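Local atomic coordinates of peptidyl tryptophan dihydroxylase (Pseudomonas putida, PDB entry 7CTQ), a protein that probably uses bound FAD to dihydroxylate a peptidyl tryptophan during biogenesis of the tryptophylquinone cofactor of quinohemoprotein amine dehydrogenase. Residues A[135-147]-A[255-267]. Numbering follows the deposited sequence.
Sequences ADFLVEARGRQAP and QDWIRVGDAAMAV. With FAD (flavin-adenine dinucleotide), chain C.
Asp262 OD2 accepts hydrogen bonds from two waters, one of which also hydrogen-bonds Arg144 NE and the other Arg144 N and the FAD oxygen O2A; the direct separation of Arg144 NE from Asp262 OD2, 4.1 Å, is too long for a salt bridge. This water-bridged junction lies beyond the C-terminal ends of two parallel strands, 137-140 and 257-259, in the Rossmann-type FAD-binding sheet of this flavoprotein monooxygenase. The strand axes run 9° apart, and four backbone bonds join the two segments there, the shortest from Glu140 N to Ile258 O at 2.7 Å. Farther along, Asp262 N donates to FAD O1P at 2.9 Å, while a water bound to the same phosphate oxygen is shared by Gly143 N, Ala263 N and Val260 O, so both loops hold the pyrophosphate. Arg144 NH2 has its own acceptor, Thr245 O.

The Phe137 ring lies with one face over the Asp256-Trp257 peptide, Trp257 N standing 3.5 Å above its plane toward the rim, and its edge meets Ile258 CG2. With CG anti to the backbone N (chi1 -163°), the ring is carried beside its own carbonyl and turned face-on to that peptide; Ile289 and Leu292 of helix 285-294 also touch it. An alanine here would remove that ring and is likely to open a gap between the peptide, Ile258 CG2 and this helix.

Glu140 and Arg259 run side by side, CG to CG, but do not pair in charge: the Glu140 chain bends at chi2, and OE1 forms a salt bridge with Arg142 NH2. Arg259 curls at chi3 (96°), which brings NE to Ala263 O at 2.6 Å, the oxygen lying close to the guanidinium plane, while NH2 passes 3.3 Å from Ala146 CB and makes a weak bond to Pro147 O.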
# COMPACT_ATOMS: atom_id res chain seq x y z
N ALA A 135 -24.48 2.20 -9.36
CA ALA A 135 -23.25 1.61 -9.89
C ALA A 135 -23.52 0.18 -10.31
O ALA A 135 -24.09 -0.60 -9.54
CB ALA A 135 -22.12 1.66 -8.86
N ASP A 136 -23.12 -0.16 -11.54
CA ASP A 136 -23.04 -1.56 -11.94
C ASP A 136 -21.80 -2.23 -11.37
O ASP A 136 -21.81 -3.45 -11.15
CB ASP A 136 -23.03 -1.68 -13.46
CG ASP A 136 -24.37 -1.30 -14.08
OD1 ASP A 136 -25.39 -1.97 -13.76
OD2 ASP A 136 -24.40 -0.34 -14.87
N PHE A 137 -20.73 -1.45 -11.14
CA PHE A 137 -19.50 -1.93 -10.54
C PHE A 137 -18.96 -0.89 -9.56
O PHE A 137 -18.84 0.29 -9.90
CB PHE A 137 -18.42 -2.25 -11.58
CG PHE A 137 -17.30 -3.11 -11.04
CD1 PHE A 137 -16.30 -2.55 -10.25
CD2 PHE A 137 -17.29 -4.47 -11.28
CE1 PHE A 137 -15.28 -3.35 -9.73
CE2 PHE A 137 -16.27 -5.28 -10.77
CZ PHE A 137 -15.28 -4.72 -9.99
N LEU A 138 -18.59 -1.35 -8.37
CA LEU A 138 -18.12 -0.49 -7.30
C LEU A 138 -16.65 -0.77 -6.99
O LEU A 138 -16.28 -1.91 -6.70
CB LEU A 138 -18.97 -0.69 -6.05
CG LEU A 138 -18.68 0.25 -4.88
CD1 LEU A 138 -19.33 1.57 -5.18
CD2 LEU A 138 -19.20 -0.33 -3.57
N VAL A 139 -15.82 0.27 -7.02
CA VAL A 139 -14.46 0.20 -6.49
C VAL A 139 -14.46 0.83 -5.10
O VAL A 139 -14.72 2.03 -4.95
CB VAL A 139 -13.45 0.91 -7.41
CG1 VAL A 139 -12.04 0.78 -6.84
CG2 VAL A 139 -13.53 0.38 -8.83
N GLU A 140 -14.14 0.03 -4.08
CA GLU A 140 -14.04 0.52 -2.71
C GLU A 140 -12.60 0.96 -2.46
O GLU A 140 -11.68 0.14 -2.41
CB GLU A 140 -14.45 -0.56 -1.71
CG GLU A 140 -14.12 -0.20 -0.29
CD GLU A 140 -14.88 1.02 0.15
OE1 GLU A 140 -16.10 0.89 0.35
OE2 GLU A 140 -14.27 2.10 0.28
N ALA A 141 -12.42 2.26 -2.29
CA ALA A 141 -11.09 2.84 -2.19
C ALA A 141 -11.07 3.93 -1.12
O ALA A 141 -10.36 4.93 -1.24
CB ALA A 141 -10.64 3.41 -3.53
N ARG A 142 -11.85 3.74 -0.05
CA ARG A 142 -11.89 4.75 1.00
C ARG A 142 -10.84 4.53 2.08
O ARG A 142 -11.01 5.04 3.19
CB ARG A 142 -13.28 4.81 1.63
CG ARG A 142 -14.37 5.21 0.66
CD ARG A 142 -15.70 5.29 1.37
NE ARG A 142 -16.53 4.15 1.04
CZ ARG A 142 -17.34 3.55 1.90
NH1 ARG A 142 -17.43 4.00 3.14
NH2 ARG A 142 -18.07 2.50 1.51
N GLY A 143 -9.77 3.80 1.77
CA GLY A 143 -8.67 3.70 2.71
C GLY A 143 -9.07 2.96 3.97
O GLY A 143 -9.95 2.09 3.98
N ARG A 144 -8.39 3.31 5.07
CA ARG A 144 -8.75 2.74 6.37
C ARG A 144 -10.16 3.15 6.81
O ARG A 144 -10.73 2.49 7.68
CB ARG A 144 -7.71 3.15 7.42
CG ARG A 144 -6.33 2.52 7.18
CD ARG A 144 -5.37 2.82 8.33
NE ARG A 144 -4.05 2.18 8.23
CZ ARG A 144 -3.67 1.10 8.91
NH1 ARG A 144 -2.45 0.61 8.79
NH2 ARG A 144 -4.53 0.50 9.73
N GLN A 145 -10.74 4.17 6.22
CA GLN A 145 -12.12 4.52 6.55
C GLN A 145 -13.12 3.60 5.87
O GLN A 145 -14.32 3.87 5.95
CB GLN A 145 -12.42 6.01 6.21
CG GLN A 145 -11.35 6.97 6.65
CD GLN A 145 -11.60 8.40 6.20
OE1 GLN A 145 -12.72 8.91 6.29
NE2 GLN A 145 -10.57 9.04 5.68
N ALA A 146 -12.64 2.57 5.21
CA ALA A 146 -13.51 1.60 4.59
C ALA A 146 -14.35 0.89 5.65
O ALA A 146 -13.91 0.73 6.79
CB ALA A 146 -12.71 0.56 3.80
N PRO A 147 -15.56 0.46 5.30
CA PRO A 147 -16.40 -0.27 6.26
C PRO A 147 -15.70 -1.49 6.82
O PRO A 147 -15.08 -2.27 6.08
CB PRO A 147 -17.63 -0.65 5.43
CG PRO A 147 -17.23 -0.44 4.00
CD PRO A 147 -16.26 0.68 4.03
N GLN A 255 -18.26 -10.24 -7.28
CA GLN A 255 -18.71 -10.32 -8.67
C GLN A 255 -18.76 -8.94 -9.32
O GLN A 255 -18.55 -8.82 -10.54
CB GLN A 255 -20.08 -10.98 -8.74
CG GLN A 255 -20.10 -12.39 -8.22
CD GLN A 255 -19.14 -13.29 -8.97
OE1 GLN A 255 -18.14 -13.76 -8.41
NE2 GLN A 255 -19.44 -13.54 -10.25
N ASP A 256 -19.01 -7.91 -8.54
CA ASP A 256 -19.20 -6.57 -9.08
C ASP A 256 -18.58 -5.53 -8.17
O ASP A 256 -19.06 -4.39 -8.11
CB ASP A 256 -20.69 -6.25 -9.31
CG ASP A 256 -21.54 -6.44 -8.05
OD1 ASP A 256 -20.99 -6.48 -6.93
OD2 ASP A 256 -22.78 -6.52 -8.19
N TRP A 257 -17.53 -5.89 -7.45
CA TRP A 257 -16.86 -4.90 -6.61
C TRP A 257 -15.43 -5.34 -6.36
O TRP A 257 -15.06 -6.50 -6.55
CB TRP A 257 -17.60 -4.68 -5.28
CG TRP A 257 -17.65 -5.87 -4.37
CD1 TRP A 257 -18.62 -6.84 -4.34
CD2 TRP A 257 -16.72 -6.22 -3.33
NE1 TRP A 257 -18.34 -7.76 -3.36
CE2 TRP A 257 -17.17 -7.41 -2.73
CE3 TRP A 257 -15.54 -5.64 -2.87
CZ2 TRP A 257 -16.49 -8.02 -1.69
CZ3 TRP A 257 -14.85 -6.26 -1.83
CH2 TRP A 257 -15.33 -7.44 -1.26
N ILE A 258 -14.63 -4.38 -5.92
CA ILE A 258 -13.23 -4.65 -5.61
C ILE A 258 -12.79 -3.63 -4.57
O ILE A 258 -13.24 -2.48 -4.58
CB ILE A 258 -12.36 -4.61 -6.89
CG1 ILE A 258 -11.00 -5.28 -6.64
CG2 ILE A 258 -12.16 -3.17 -7.43
CD1 ILE A 258 -10.17 -5.34 -7.89
N ARG A 259 -11.95 -4.08 -3.64
CA ARG A 259 -11.25 -3.18 -2.74
C ARG A 259 -9.82 -2.96 -3.22
O ARG A 259 -9.14 -3.90 -3.65
CB ARG A 259 -11.24 -3.74 -1.31
CG ARG A 259 -12.51 -3.42 -0.53
CD ARG A 259 -12.70 -4.33 0.66
NE ARG A 259 -12.19 -3.75 1.89
CZ ARG A 259 -12.95 -3.27 2.87
NH1 ARG A 259 -14.27 -3.31 2.76
NH2 ARG A 259 -12.39 -2.77 3.95
N VAL A 260 -9.36 -1.71 -3.12
CA VAL A 260 -8.00 -1.35 -3.49
C VAL A 260 -7.41 -0.49 -2.39
O VAL A 260 -8.12 0.09 -1.56
CB VAL A 260 -7.91 -0.61 -4.84
CG1 VAL A 260 -8.34 -1.53 -5.97
CG2 VAL A 260 -8.75 0.67 -4.83
N GLY A 261 -6.08 -0.42 -2.37
CA GLY A 261 -5.42 0.44 -1.41
C GLY A 261 -5.53 -0.07 0.02
O GLY A 261 -5.60 -1.27 0.28
N ASP A 262 -5.53 0.89 0.96
CA ASP A 262 -5.65 0.58 2.38
C ASP A 262 -6.91 -0.22 2.70
O ASP A 262 -6.93 -1.00 3.66
CB ASP A 262 -5.65 1.88 3.20
CG ASP A 262 -4.25 2.37 3.54
OD1 ASP A 262 -3.27 1.79 3.03
OD2 ASP A 262 -4.14 3.34 4.34
N ALA A 263 -7.98 -0.01 1.93
CA ALA A 263 -9.17 -0.83 2.09
C ALA A 263 -8.89 -2.30 1.81
O ALA A 263 -9.64 -3.16 2.29
CB ALA A 263 -10.27 -0.35 1.16
N ALA A 264 -7.86 -2.61 1.04
CA ALA A 264 -7.53 -4.01 0.76
C ALA A 264 -6.47 -4.52 1.72
O ALA A 264 -6.62 -5.60 2.31
CB ALA A 264 -7.05 -4.16 -0.69
N MET A 265 -5.40 -3.75 1.90
CA MET A 265 -4.29 -4.12 2.76
C MET A 265 -3.52 -2.87 3.15
O MET A 265 -3.32 -1.96 2.35
CB MET A 265 -3.34 -5.10 2.06
CG MET A 265 -2.94 -4.70 0.65
SD MET A 265 -1.24 -4.14 0.42
CE MET A 265 -0.66 -4.04 2.09
N ALA A 266 -3.02 -2.88 4.38
CA ALA A 266 -2.18 -1.79 4.85
C ALA A 266 -1.28 -2.34 5.94
O ALA A 266 -1.76 -3.08 6.80
CB ALA A 266 -3.01 -0.62 5.37
N VAL A 267 -0.00 -2.01 5.89
CA VAL A 267 0.92 -2.32 6.97
C VAL A 267 1.20 -1.03 7.72
O VAL A 267 0.74 0.04 7.33
CB VAL A 267 2.21 -2.99 6.45
CG1 VAL A 267 1.83 -4.19 5.59
CG2 VAL A 267 3.05 -2.01 5.64
PA FAD C . -6.60 7.24 1.39
O1A FAD C . -5.38 7.95 0.96
O2A FAD C . -6.83 7.29 2.89
O5B FAD C . -7.81 7.75 0.54
C5B FAD C . -9.17 7.56 0.97
C4B FAD C . -9.96 8.72 0.44
O4B FAD C . -11.37 8.47 0.64
C3B FAD C . -9.66 10.08 1.09
O3B FAD C . -9.68 11.11 0.10
C2B FAD C . -10.78 10.22 2.12
O2B FAD C . -11.14 11.58 2.38
C1B FAD C . -11.93 9.53 1.39
N9A FAD C . -13.01 9.00 2.21
C8A FAD C . -12.95 8.39 3.43
N7A FAD C . -14.11 8.01 3.91
C5A FAD C . -15.01 8.44 2.94
C6A FAD C . -16.41 8.38 2.85
N6A FAD C . -17.19 7.83 3.78
N1A FAD C . -17.00 8.90 1.75
C2A FAD C . -16.23 9.46 0.81
N3A FAD C . -14.90 9.57 0.80
C4A FAD C . -14.34 9.05 1.89
N1 FAD C . 2.35 6.67 3.56
C2 FAD C . 3.49 7.23 3.06
O2 FAD C . 3.81 7.10 1.87
N3 FAD C . 4.31 7.97 3.88
C4 FAD C . 4.11 8.22 5.22
O4 FAD C . 4.91 8.91 5.85
C4X FAD C . 2.90 7.62 5.75
N5 FAD C . 2.63 7.80 7.02
C5X FAD C . 1.48 7.23 7.53
C6 FAD C . 1.18 7.40 8.88
C7 FAD C . 0.04 6.83 9.44
C7M FAD C . -0.25 7.05 10.91
C8 FAD C . -0.81 6.06 8.64
C8M FAD C . -2.06 5.44 9.22
C9 FAD C . -0.52 5.89 7.29
C9A FAD C . 0.62 6.46 6.74
N10 FAD C . 0.93 6.30 5.37
C10 FAD C . 2.08 6.86 4.85
C1' FAD C . 0.09 5.47 4.51
C2' FAD C . -0.78 6.25 3.54
O2' FAD C . -1.52 7.27 4.22
C3' FAD C . -1.74 5.27 2.88
O3' FAD C . -0.98 4.15 2.44
C4' FAD C . -2.52 5.81 1.68
O4' FAD C . -2.99 7.14 1.91
C5' FAD C . -3.67 4.90 1.33
O5' FAD C . -4.24 5.34 0.09
P FAD C . -5.74 5.09 -0.24
O1P FAD C . -5.95 3.56 -0.22
O2P FAD C . -6.13 5.80 -1.49
O3P FAD C . -6.50 5.70 1.01
O HOH W 1 -8.33 2.30 -0.19
O HOH W 2 -2.27 3.29 6.18
O HOH W 3 -6.39 5.04 4.50